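Local coordinates for protein Lmaj004091aaa (Leishmania major, PDB 1XTP) that probably transfers methyl groups from S-adenosyl-L-methionine to the N-terminal amine of proteins that begin with an X-Pro-Lys motif, at residues A168-F180 with D211-F225. Sequence-based numbering, arbitrary orientation.
Sequences AIYLTDADFVKFF and DSSLTRSDIHYKRLF. With SAI (S-adenosyl-L-homoselenocysteine), chain B.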
ATOM      1  N   ALA A 168       1.809   1.113  -1.298  1.00 25.22           N
ATOM      2  CA  ALA A 168       3.152   1.082  -0.704  1.00 25.22           C
ATOM      3  C   ALA A 168       4.255   0.818  -1.743  1.00 24.99           C
ATOM      4  O   ALA A 168       5.433   0.893  -1.424  1.00 25.83           O
ATOM      5  CB  ALA A 168       3.207   0.092   0.407  1.00 28.32           C
ATOM      6  N   ILE A 169       3.864   0.509  -2.972  1.00 22.16           N
ATOM      7  CA  ILE A 169       4.782   0.428  -4.106  1.00 24.14           C
ATOM      8  C   ILE A 169       5.487   1.756  -4.415  1.00 24.04           C
ATOM      9  O   ILE A 169       6.574   1.757  -4.998  1.00 24.57           O
ATOM     10  CB  ILE A 169       4.073  -0.088  -5.398  1.00 26.36           C
ATOM     11  CG1 ILE A 169       2.937   0.855  -5.837  1.00 27.89           C
ATOM     12  CG2 ILE A 169       3.505  -1.500  -5.179  1.00 29.13           C
ATOM     13  CD1 ILE A 169       2.414   0.584  -7.239  1.00 29.53           C
ATOM     14  N   TYR A 170       4.895   2.874  -3.986  1.00 24.17           N
ATOM     15  CA  TYR A 170       5.437   4.219  -4.212  1.00 24.49           C
ATOM     16  C   TYR A 170       6.418   4.681  -3.142  1.00 24.70           C
ATOM     17  O   TYR A 170       7.141   5.646  -3.356  1.00 25.48           O
ATOM     18  CB  TYR A 170       4.286   5.224  -4.347  1.00 25.14           C
ATOM     19  CG  TYR A 170       3.394   4.880  -5.503  1.00 24.21           C
ATOM     20  CD1 TYR A 170       3.874   4.958  -6.794  1.00 22.79           C
ATOM     21  CD2 TYR A 170       2.100   4.402  -5.304  1.00 23.66           C
ATOM     22  CE1 TYR A 170       3.087   4.609  -7.877  1.00 26.72           C
ATOM     23  CE2 TYR A 170       1.280   4.067  -6.379  1.00 21.11           C
ATOM     24  CZ  TYR A 170       1.796   4.153  -7.664  1.00 24.63           C
ATOM     25  OH  TYR A 170       1.045   3.811  -8.759  1.00 28.85           O
ATOM     26  N   LEU A 171       6.441   3.988  -2.006  1.00 25.13           N
ATOM     27  CA  LEU A 171       7.357   4.307  -0.929  1.00 26.20           C
ATOM     28  C   LEU A 171       8.759   3.761  -1.172  1.00 24.06           C
ATOM     29  O   LEU A 171       8.912   2.631  -1.623  1.00 24.72           O
ATOM     30  CB  LEU A 171       6.837   3.760   0.410  1.00 27.39           C
ATOM     31  CG  LEU A 171       5.548   4.349   0.983  1.00 25.28           C
ATOM     32  CD1 LEU A 171       4.980   3.448   2.095  1.00 25.73           C
ATOM     33  CD2 LEU A 171       5.766   5.784   1.506  1.00 23.92           C
ATOM     34  N   THR A 172       9.784   4.557  -0.845  1.00 20.97           N
ATOM     35  CA  THR A 172      11.138   3.994  -0.727  1.00 21.91           C
ATOM     36  C   THR A 172      11.128   3.006   0.420  1.00 23.67           C
ATOM     37  O   THR A 172      10.233   3.037   1.252  1.00 22.19           O
ATOM     38  CB  THR A 172      12.191   5.034  -0.438  1.00 20.71           C
ATOM     39  OG1 THR A 172      12.023   5.562   0.888  1.00 23.18           O
ATOM     40  CG2 THR A 172      12.120   6.159  -1.461  1.00 23.36           C
ATOM     41  N   ASP A 173      12.125   2.138   0.502  1.00 28.00           N
ATOM     42  CA  ASP A 173      12.167   1.188   1.609  1.00 26.21           C
ATOM     43  C   ASP A 173      12.328   1.894   2.949  1.00 27.04           C
ATOM     44  O   ASP A 173      11.741   1.458   3.954  1.00 22.66           O
ATOM     45  CB  ASP A 173      13.320   0.194   1.445  1.00 27.73           C
ATOM     46  CG  ASP A 173      13.017  -0.917   0.462  1.00 25.72           C
ATOM     47  OD1 ASP A 173      11.885  -1.011  -0.047  1.00 27.46           O
ATOM     48  OD2 ASP A 173      13.946  -1.695   0.188  1.00 26.04           O
ATOM     49  N   ALA A 174      13.178   2.925   2.972  1.00 22.34           N
ATOM     50  CA  ALA A 174      13.374   3.729   4.159  1.00 24.12           C
ATOM     51  C   ALA A 174      12.056   4.304   4.655  1.00 25.63           C
ATOM     52  O   ALA A 174      11.784   4.269   5.853  1.00 29.18           O
ATOM     53  CB  ALA A 174      14.375   4.880   3.883  1.00 25.24           C
ATOM     54  N   ASP A 175      11.245   4.843   3.737  1.00 26.94           N
ATOM     55  CA  ASP A 175       9.980   5.478   4.100  1.00 23.50           C
ATOM     56  C   ASP A 175       8.885   4.457   4.408  1.00 22.69           C
ATOM     57  O   ASP A 175       7.997   4.753   5.192  1.00 21.62           O
ATOM     58  CB  ASP A 175       9.530   6.452   3.018  1.00 24.17           C
ATOM     59  CG  ASP A 175      10.385   7.716   2.987  1.00 25.53           C
ATOM     60  OD1 ASP A 175      11.120   7.966   3.965  1.00 30.02           O
ATOM     61  OD2 ASP A 175      10.327   8.459   1.991  1.00 25.76           O
ATOM     62  N   PHE A 176       8.983   3.280   3.790  1.00 20.46           N
ATOM     63  CA  PHE A 176       8.118   2.112   4.053  1.00 22.60           C
ATOM     64  C   PHE A 176       8.330   1.729   5.509  1.00 25.95           C
ATOM     65  O   PHE A 176       7.382   1.659   6.286  1.00 26.60           O
ATOM     66  CB  PHE A 176       8.512   0.960   3.108  1.00 23.13           C
ATOM     67  CG  PHE A 176       7.615  -0.278   3.176  1.00 22.76           C
ATOM     68  CD1 PHE A 176       7.579  -1.090   4.316  1.00 24.72           C
ATOM     69  CD2 PHE A 176       6.841  -0.650   2.076  1.00 23.10           C
ATOM     70  CE1 PHE A 176       6.775  -2.219   4.374  1.00 24.07           C
ATOM     71  CE2 PHE A 176       6.040  -1.827   2.113  1.00 22.86           C
ATOM     72  CZ  PHE A 176       5.997  -2.590   3.257  1.00 25.39           C
ATOM     73  N   VAL A 177       9.595   1.531   5.893  1.00 24.73           N
ATOM     74  CA  VAL A 177       9.905   1.211   7.274  1.00 23.36           C
ATOM     75  C   VAL A 177       9.327   2.258   8.238  1.00 23.28           C
ATOM     76  O   VAL A 177       8.569   1.907   9.151  1.00 24.94           O
ATOM     77  CB  VAL A 177      11.431   0.987   7.485  1.00 25.25           C
ATOM     78  CG1 VAL A 177      11.793   0.899   8.987  1.00 26.69           C
ATOM     79  CG2 VAL A 177      11.872  -0.286   6.764  1.00 25.52           C
ATOM     80  N   LYS A 178       9.681   3.527   8.035  1.00 22.86           N
ATOM     81  CA  LYS A 178       9.153   4.642   8.836  1.00 23.80           C
ATOM     82  C   LYS A 178       7.640   4.668   8.925  1.00 22.16           C
ATOM     83  O   LYS A 178       7.078   4.816  10.011  1.00 20.86           O
ATOM     84  CB  LYS A 178       9.617   5.993   8.268  1.00 23.08           C
ATOM     85  CG  LYS A 178      11.025   6.377   8.683  1.00 31.16           C
ATOM     86  CD  LYS A 178      11.708   7.300   7.653  1.00 33.77           C
ATOM     87  N   PHE A 179       6.980   4.547   7.782  1.00 19.11           N
ATOM     88  CA  PHE A 179       5.543   4.695   7.742  1.00 21.68           C
ATOM     89  C   PHE A 179       4.810   3.573   8.473  1.00 24.76           C
ATOM     90  O   PHE A 179       3.823   3.836   9.128  1.00 25.12           O
ATOM     91  CB  PHE A 179       5.026   4.788   6.313  1.00 24.93           C
ATOM     92  CG  PHE A 179       3.572   5.113   6.240  1.00 26.49           C
ATOM     93  CD1 PHE A 179       3.107   6.335   6.700  1.00 28.51           C
ATOM     94  CD2 PHE A 179       2.659   4.181   5.757  1.00 30.72           C
ATOM     95  CE1 PHE A 179       1.754   6.626   6.660  1.00 30.01           C
ATOM     96  CE2 PHE A 179       1.316   4.467   5.699  1.00 28.96           C
ATOM     97  CZ  PHE A 179       0.854   5.679   6.157  1.00 28.44           C
ATOM     98  N   PHE A 180       5.295   2.340   8.375  1.00 24.06           N
ATOM     99  CA  PHE A 180       4.604   1.212   9.012  1.00 25.60           C
ATOM    100  C   PHE A 180       4.710   1.269  10.537  1.00 26.89           C
ATOM    101  O   PHE A 180       3.760   0.921  11.243  1.00 23.62           O
ATOM    102  CB  PHE A 180       5.110  -0.114   8.455  1.00 27.63           C
ATOM    103  CG  PHE A 180       4.385  -0.549   7.201  1.00 28.26           C
ATOM    104  CD1 PHE A 180       4.471   0.206   6.032  1.00 28.17           C
ATOM    105  CD2 PHE A 180       3.615  -1.716   7.195  1.00 29.54           C
ATOM    106  CE1 PHE A 180       3.805  -0.186   4.862  1.00 27.66           C
ATOM    107  CE2 PHE A 180       2.953  -2.126   6.025  1.00 32.91           C
ATOM    108  CZ  PHE A 180       3.047  -1.353   4.857  1.00 31.20           C
ATOM    109  N   ASP A 211       5.400   4.566 -13.651  1.00 27.28           N
ATOM    110  CA  ASP A 211       4.775   5.292 -12.549  1.00 27.40           C
ATOM    111  C   ASP A 211       5.687   5.515 -11.322  1.00 27.27           C
ATOM    112  O   ASP A 211       5.230   6.017 -10.299  1.00 27.29           O
ATOM    113  CB  ASP A 211       3.469   4.609 -12.135  1.00 27.70           C
ATOM    114  CG  ASP A 211       3.681   3.316 -11.376  1.00 32.64           C
ATOM    115  OD1 ASP A 211       4.818   2.783 -11.328  1.00 33.48           O
ATOM    116  OD2 ASP A 211       2.678   2.826 -10.814  1.00 41.38           O
ATOM    117  N   SER A 212       6.960   5.137 -11.432  1.00 27.41           N
ATOM    118  CA  SER A 212       7.969   5.358 -10.375  1.00 25.43           C
ATOM    119  C   SER A 212       7.600   4.652  -9.077  1.00 26.69           C
ATOM    120  O   SER A 212       7.341   5.286  -8.053  1.00 25.76           O
ATOM    121  CB  SER A 212       8.223   6.861 -10.133  1.00 27.53           C
ATOM    122  OG  SER A 212       9.435   7.081  -9.415  1.00 24.08           O
ATOM    123  N   SER A 213       7.586   3.318  -9.150  1.00 28.37           N
ATOM    124  CA  SER A 213       7.151   2.463  -8.051  1.00 27.91           C
ATOM    125  C   SER A 213       7.898   1.137  -8.122  1.00 28.00           C
ATOM    126  O   SER A 213       8.556   0.843  -9.126  1.00 24.75           O
ATOM    127  CB  SER A 213       5.659   2.193  -8.190  1.00 27.11           C
ATOM    128  OG  SER A 213       5.383   1.420  -9.355  1.00 31.41           O
ATOM    129  N   LEU A 214       7.778   0.294  -7.099  1.00 26.66           N
ATOM    130  CA  LEU A 214       8.340  -1.045  -7.254  1.00 26.47           C
ATOM    131  C   LEU A 214       7.510  -2.136  -6.582  1.00 25.68           C
ATOM    132  O   LEU A 214       6.837  -1.916  -5.571  1.00 27.85           O
ATOM    133  CB  LEU A 214       9.809  -1.113  -6.799  1.00 25.96           C
ATOM    134  CG  LEU A 214      10.014  -1.380  -5.319  1.00 23.08           C
ATOM    135  CD1 LEU A 214      11.464  -1.675  -4.995  1.00 27.13           C
ATOM    136  CD2 LEU A 214       9.495  -0.186  -4.531  1.00 24.82           C
ATOM    137  N   THR A 215       7.576  -3.311  -7.181  1.00 24.32           N
ATOM    138  CA  THR A 215       6.956  -4.508  -6.660  1.00 24.56           C
ATOM    139  C   THR A 215       8.046  -5.278  -5.951  1.00 25.93           C
ATOM    140  O   THR A 215       9.159  -5.430  -6.479  1.00 23.34           O
ATOM    141  CB  THR A 215       6.395  -5.353  -7.800  1.00 25.78           C
ATOM    142  OG1 THR A 215       5.462  -4.558  -8.527  1.00 26.15           O
ATOM    143  CG2 THR A 215       5.693  -6.637  -7.290  1.00 23.96           C
ATOM    144  N   ARG A 216       7.724  -5.741  -4.753  1.00 25.38           N
ATOM    145  CA  ARG A 216       8.680  -6.424  -3.917  1.00 25.02           C
ATOM    146  C   ARG A 216       8.197  -7.844  -3.648  1.00 25.89           C
ATOM    147  O   ARG A 216       7.012  -8.147  -3.821  1.00 24.01           O
ATOM    148  CB  ARG A 216       8.812  -5.694  -2.586  1.00 24.94           C
ATOM    149  CG  ARG A 216       9.197  -4.229  -2.669  1.00 26.37           C
ATOM    150  CD  ARG A 216       9.198  -3.652  -1.232  1.00 24.22           C
ATOM    151  NE  ARG A 216       9.692  -2.276  -1.089  1.00 23.30           N
ATOM    152  CZ  ARG A 216       8.926  -1.181  -1.094  1.00 26.44           C
ATOM    153  NH1 ARG A 216       7.621  -1.242  -1.333  1.00 26.29           N
ATOM    154  NH2 ARG A 216       9.475   0.002  -0.918  1.00 22.76           N
ATOM    155  N   SER A 217       9.122  -8.701  -3.214  1.00 27.95           N
ATOM    156  CA  SER A 217       8.795 -10.071  -2.809  1.00 25.95           C
ATOM    157  C   SER A 217       8.306 -10.118  -1.363  1.00 25.19           C
ATOM    158  O   SER A 217       8.565  -9.210  -0.562  1.00 22.88           O
ATOM    159  CB  SER A 217      10.021 -10.963  -2.939  1.00 25.15           C
ATOM    160  OG  SER A 217      11.050 -10.513  -2.064  1.00 22.27           O
ATOM    161  N   ASP A 218       7.610 -11.199  -1.033  1.00 23.11           N
ATOM    162  CA  ASP A 218       7.213 -11.474   0.342  1.00 25.62           C
ATOM    163  C   ASP A 218       8.377 -11.370   1.353  1.00 25.08           C
ATOM    164  O   ASP A 218       8.211 -10.858   2.460  1.00 26.61           O
ATOM    165  CB  ASP A 218       6.623 -12.896   0.425  1.00 24.11           C
ATOM    166  CG  ASP A 218       6.186 -13.236   1.809  1.00 27.15           C
ATOM    167  OD1 ASP A 218       5.222 -12.599   2.260  1.00 30.48           O
ATOM    168  OD2 ASP A 218       6.811 -14.097   2.454  1.00 32.29           O
ATOM    169  N   ILE A 219       9.533 -11.915   0.981  1.00 25.30           N
ATOM    170  CA  ILE A 219      10.738 -11.864   1.823  1.00 30.29           C
ATOM    171  C   ILE A 219      11.214 -10.417   1.989  1.00 29.53           C
ATOM    172  O   ILE A 219      11.627 -10.011   3.071  1.00 26.17           O
ATOM    173  CB  ILE A 219      11.841 -12.786   1.235  1.00 31.49           C
ATOM    174  CG1 ILE A 219      11.518 -14.220   1.633  1.00 36.84           C
ATOM    175  CG2 ILE A 219      13.251 -12.428   1.739  1.00 34.18           C
ATOM    176  CD1 ILE A 219      12.499 -15.235   1.136  1.00 40.25           C
ATOM    177  N   HIS A 220      11.101  -9.642   0.916  1.00 28.76           N
ATOM    178  CA  HIS A 220      11.437  -8.210   0.938  1.00 28.59           C
ATOM    179  C   HIS A 220      10.488  -7.461   1.892  1.00 26.81           C
ATOM    180  O   HIS A 220      10.948  -6.738   2.771  1.00 27.27           O
ATOM    181  CB  HIS A 220      11.382  -7.666  -0.491  1.00 26.15           C
ATOM    182  CG  HIS A 220      11.994  -6.316  -0.677  1.00 26.98           C
ATOM    183  ND1 HIS A 220      12.339  -5.836  -1.923  1.00 23.98           N
ATOM    184  CD2 HIS A 220      12.295  -5.330   0.206  1.00 29.89           C
ATOM    185  CE1 HIS A 220      12.839  -4.617  -1.795  1.00 27.73           C
ATOM    186  NE2 HIS A 220      12.828  -4.290  -0.513  1.00 27.63           N
ATOM    187  N   TYR A 221       9.178  -7.658   1.754  1.00 27.45           N
ATOM    188  CA  TYR A 221       8.193  -7.063   2.701  1.00 27.78           C
ATOM    189  C   TYR A 221       8.498  -7.380   4.179  1.00 25.83           C
ATOM    190  O   TYR A 221       8.419  -6.518   5.056  1.00 25.65           O
ATOM    191  CB  TYR A 221       6.750  -7.526   2.382  1.00 24.01           C
ATOM    192  CG  TYR A 221       6.220  -6.990   1.079  1.00 26.10           C
ATOM    193  CD1 TYR A 221       6.233  -5.613   0.816  1.00 22.20           C
ATOM    194  CD2 TYR A 221       5.742  -7.843   0.087  1.00 23.33           C
ATOM    195  CE1 TYR A 221       5.769  -5.112  -0.387  1.00 24.72           C
ATOM    196  CE2 TYR A 221       5.275  -7.347  -1.132  1.00 25.25           C
ATOM    197  CZ  TYR A 221       5.295  -5.974  -1.368  1.00 28.25           C
ATOM    198  OH  TYR A 221       4.829  -5.444  -2.563  1.00 26.77           O
ATOM    199  N   LYS A 222       8.839  -8.632   4.426  1.00 26.85           N
ATOM    200  CA  LYS A 222       9.055  -9.135   5.781  1.00 28.19           C
ATOM    201  C   LYS A 222      10.338  -8.591   6.391  1.00 27.82           C
ATOM    202  O   LYS A 222      10.409  -8.342   7.609  1.00 27.94           O
ATOM    203  CB  LYS A 222       9.032 -10.668   5.766  1.00 29.19           C
ATOM    204  CG  LYS A 222       7.606 -11.192   5.686  1.00 27.80           C
ATOM    205  CD  LYS A 222       7.526 -12.613   5.242  1.00 30.38           C
ATOM    206  CE  LYS A 222       6.143 -13.181   5.575  1.00 26.53           C
ATOM    207  NZ  LYS A 222       5.901 -14.528   5.008  1.00 28.06           N
ATOM    208  N   ARG A 223      11.348  -8.403   5.542  1.00 25.74           N
ATOM    209  CA  ARG A 223      12.550  -7.686   5.939  1.00 27.07           C
ATOM    210  C   ARG A 223      12.145  -6.301   6.428  1.00 26.45           C
ATOM    211  O   ARG A 223      12.552  -5.870   7.510  1.00 24.48           O
ATOM    212  CB  ARG A 223      13.528  -7.590   4.772  1.00 27.19           C
ATOM    213  CG  ARG A 223      14.919  -7.120   5.155  1.00 34.24           C
ATOM    214  CD  ARG A 223      15.930  -7.264   4.000  1.00 34.91           C
ATOM    215  NE  ARG A 223      16.261  -8.669   3.717  1.00 35.41           N
ATOM    216  CZ  ARG A 223      17.228  -9.074   2.897  1.00 27.36           C
ATOM    217  NH1 ARG A 223      17.976  -8.196   2.249  1.00 28.31           N
ATOM    218  NH2 ARG A 223      17.435 -10.371   2.730  1.00 32.32           N
ATOM    219  N   LEU A 224      11.290  -5.627   5.653  1.00 27.47           N
ATOM    220  CA  LEU A 224      10.841  -4.279   6.008  1.00 26.47           C
ATOM    221  C   LEU A 224       9.953  -4.311   7.262  1.00 26.42           C
ATOM    222  O   LEU A 224      10.087  -3.448   8.111  1.00 27.03           O
ATOM    223  CB  LEU A 224      10.132  -3.588   4.825  1.00 29.14           C
ATOM    224  CG  LEU A 224      10.930  -3.475   3.522  1.00 27.73           C
ATOM    225  CD1 LEU A 224      10.062  -3.055   2.344  1.00 27.23           C
ATOM    226  CD2 LEU A 224      12.093  -2.506   3.699  1.00 27.11           C
ATOM    227  N   PHE A 225       9.070  -5.303   7.399  1.00 25.43           N
ATOM    228  CA  PHE A 225       8.255  -5.403   8.607  1.00 25.82           C
ATOM    229  C   PHE A 225       9.121  -5.569   9.846  1.00 27.67           C
ATOM    230  O   PHE A 225       8.848  -4.985  10.882  1.00 27.78           O
ATOM    231  CB  PHE A 225       7.297  -6.603   8.580  1.00 25.81           C
ATOM    232  CG  PHE A 225       6.322  -6.595   7.449  1.00 25.88           C
ATOM    233  CD1 PHE A 225       5.849  -5.410   6.905  1.00 24.27           C
ATOM    234  CD2 PHE A 225       5.841  -7.798   6.952  1.00 22.72           C
ATOM    235  CE1 PHE A 225       4.926  -5.441   5.830  1.00 23.17           C
ATOM    236  CE2 PHE A 225       4.926  -7.833   5.910  1.00 25.48           C
ATOM    237  CZ  PHE A 225       4.483  -6.653   5.345  1.00 21.32           C
TER
HETATM  238  N   SAI B 401      -5.856   2.338  -2.631  1.00 31.77           N
HETATM  239  CA  SAI B 401      -6.849   2.712  -3.679  1.00 30.13           C
HETATM  240  CB  SAI B 401      -6.151   3.393  -4.838  1.00 31.24           C
HETATM  241  CG  SAI B 401      -5.112   2.565  -5.581  1.00 31.74           C
HETATM  242 SE   SAI B 401      -4.338   3.643  -7.036  0.85 32.69          SE
HETATM  243  C   SAI B 401      -7.587   1.516  -4.258  1.00 30.14           C
HETATM  244  O   SAI B 401      -7.141   0.378  -4.120  1.00 27.46           O
HETATM  245  OXT SAI B 401      -8.622   1.669  -4.906  1.00 29.66           O
HETATM  246  C5' SAI B 401      -2.744   4.259  -6.047  1.00 32.32           C
HETATM  247  C4' SAI B 401      -2.978   5.561  -5.275  1.00 26.64           C
HETATM  248  O4' SAI B 401      -1.824   5.838  -4.537  1.00 26.96           O
HETATM  249  C3' SAI B 401      -3.217   6.788  -6.141  1.00 25.27           C
HETATM  250  O3' SAI B 401      -4.377   7.463  -5.731  1.00 24.13           O
HETATM  251  C2' SAI B 401      -2.020   7.687  -5.941  1.00 22.53           C
HETATM  252  O2' SAI B 401      -2.346   9.068  -6.008  1.00 22.49           O
HETATM  253  C1' SAI B 401      -1.626   7.242  -4.555  1.00 24.91           C
HETATM  254  N9  SAI B 401      -0.250   7.537  -4.184  1.00 26.98           N
HETATM  255  C8  SAI B 401       0.842   7.613  -5.020  1.00 25.78           C
HETATM  256  N7  SAI B 401       1.909   7.894  -4.276  1.00 20.23           N
HETATM  257  C5  SAI B 401       1.516   7.985  -2.969  1.00 29.15           C
HETATM  258  C6  SAI B 401       2.213   8.243  -1.791  1.00 26.42           C
HETATM  259  N6  SAI B 401       3.527   8.469  -1.835  1.00 21.72           N
HETATM  260  N1  SAI B 401       1.529   8.276  -0.587  1.00 26.22           N
HETATM  261  C2  SAI B 401       0.157   8.067  -0.542  1.00 26.26           C
HETATM  262  N3  SAI B 401      -0.521   7.798  -1.718  1.00 25.90           N
HETATM  263  C4  SAI B 401       0.153   7.754  -2.900  1.00 28.74           C
HETATM  264  O   HOH W   1       6.513   7.217  -5.463  1.00 23.99           O
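The buried guanidinium of Arg216 is gripped by three acceptors at its rim and covered on both faces. Arg216 NE and NH2 converge on Asp173 OD1 (2.7 Å from NE), a side-on salt bridge to a single oxygen met nearly along its C-O axis. NH1 donates to Ala168 O, and Arg216 NH2 also reaches Leu171 O at 2.8 Å, tying down the turn that precedes helix 173-180. Phe176 CD2 comes over one guanidinium face near its rim, the planes steeply inclined; Leu214 CD2 sits over the centre of the other. Asp173 OD2 accepts from His220 NE2 (2.9 Å, 166°), the carboxylate almost perpendicular to the imidazole. In this Rossmann-like methyltransferase, helix 173-186 follows central strand 159-165; its 173-180 part crosses segment 218-225 at -55°. Between them Leu224 CD1 makes a CH-pi contact, 3.7 Å from the Phe176 ring centroid; Phe180 CE1 lies over the opposite face. Phe176, its CG trans to N (chi1 -175°), reaches Tyr221 CD1 with CZ and meets Phe225 CE1 at its edge. Ahead of both helices, Leu214 N donates to Ile169 O (2.8 Å). Tyr170 OH meets Asp211 OD2 from above the carboxylate plane at 2.8 Å and is also hydrogen-bonded to Trp57 NE1, while one ring face packs on C8 of the S-adenosyl-L-homoselenocysteine adenine.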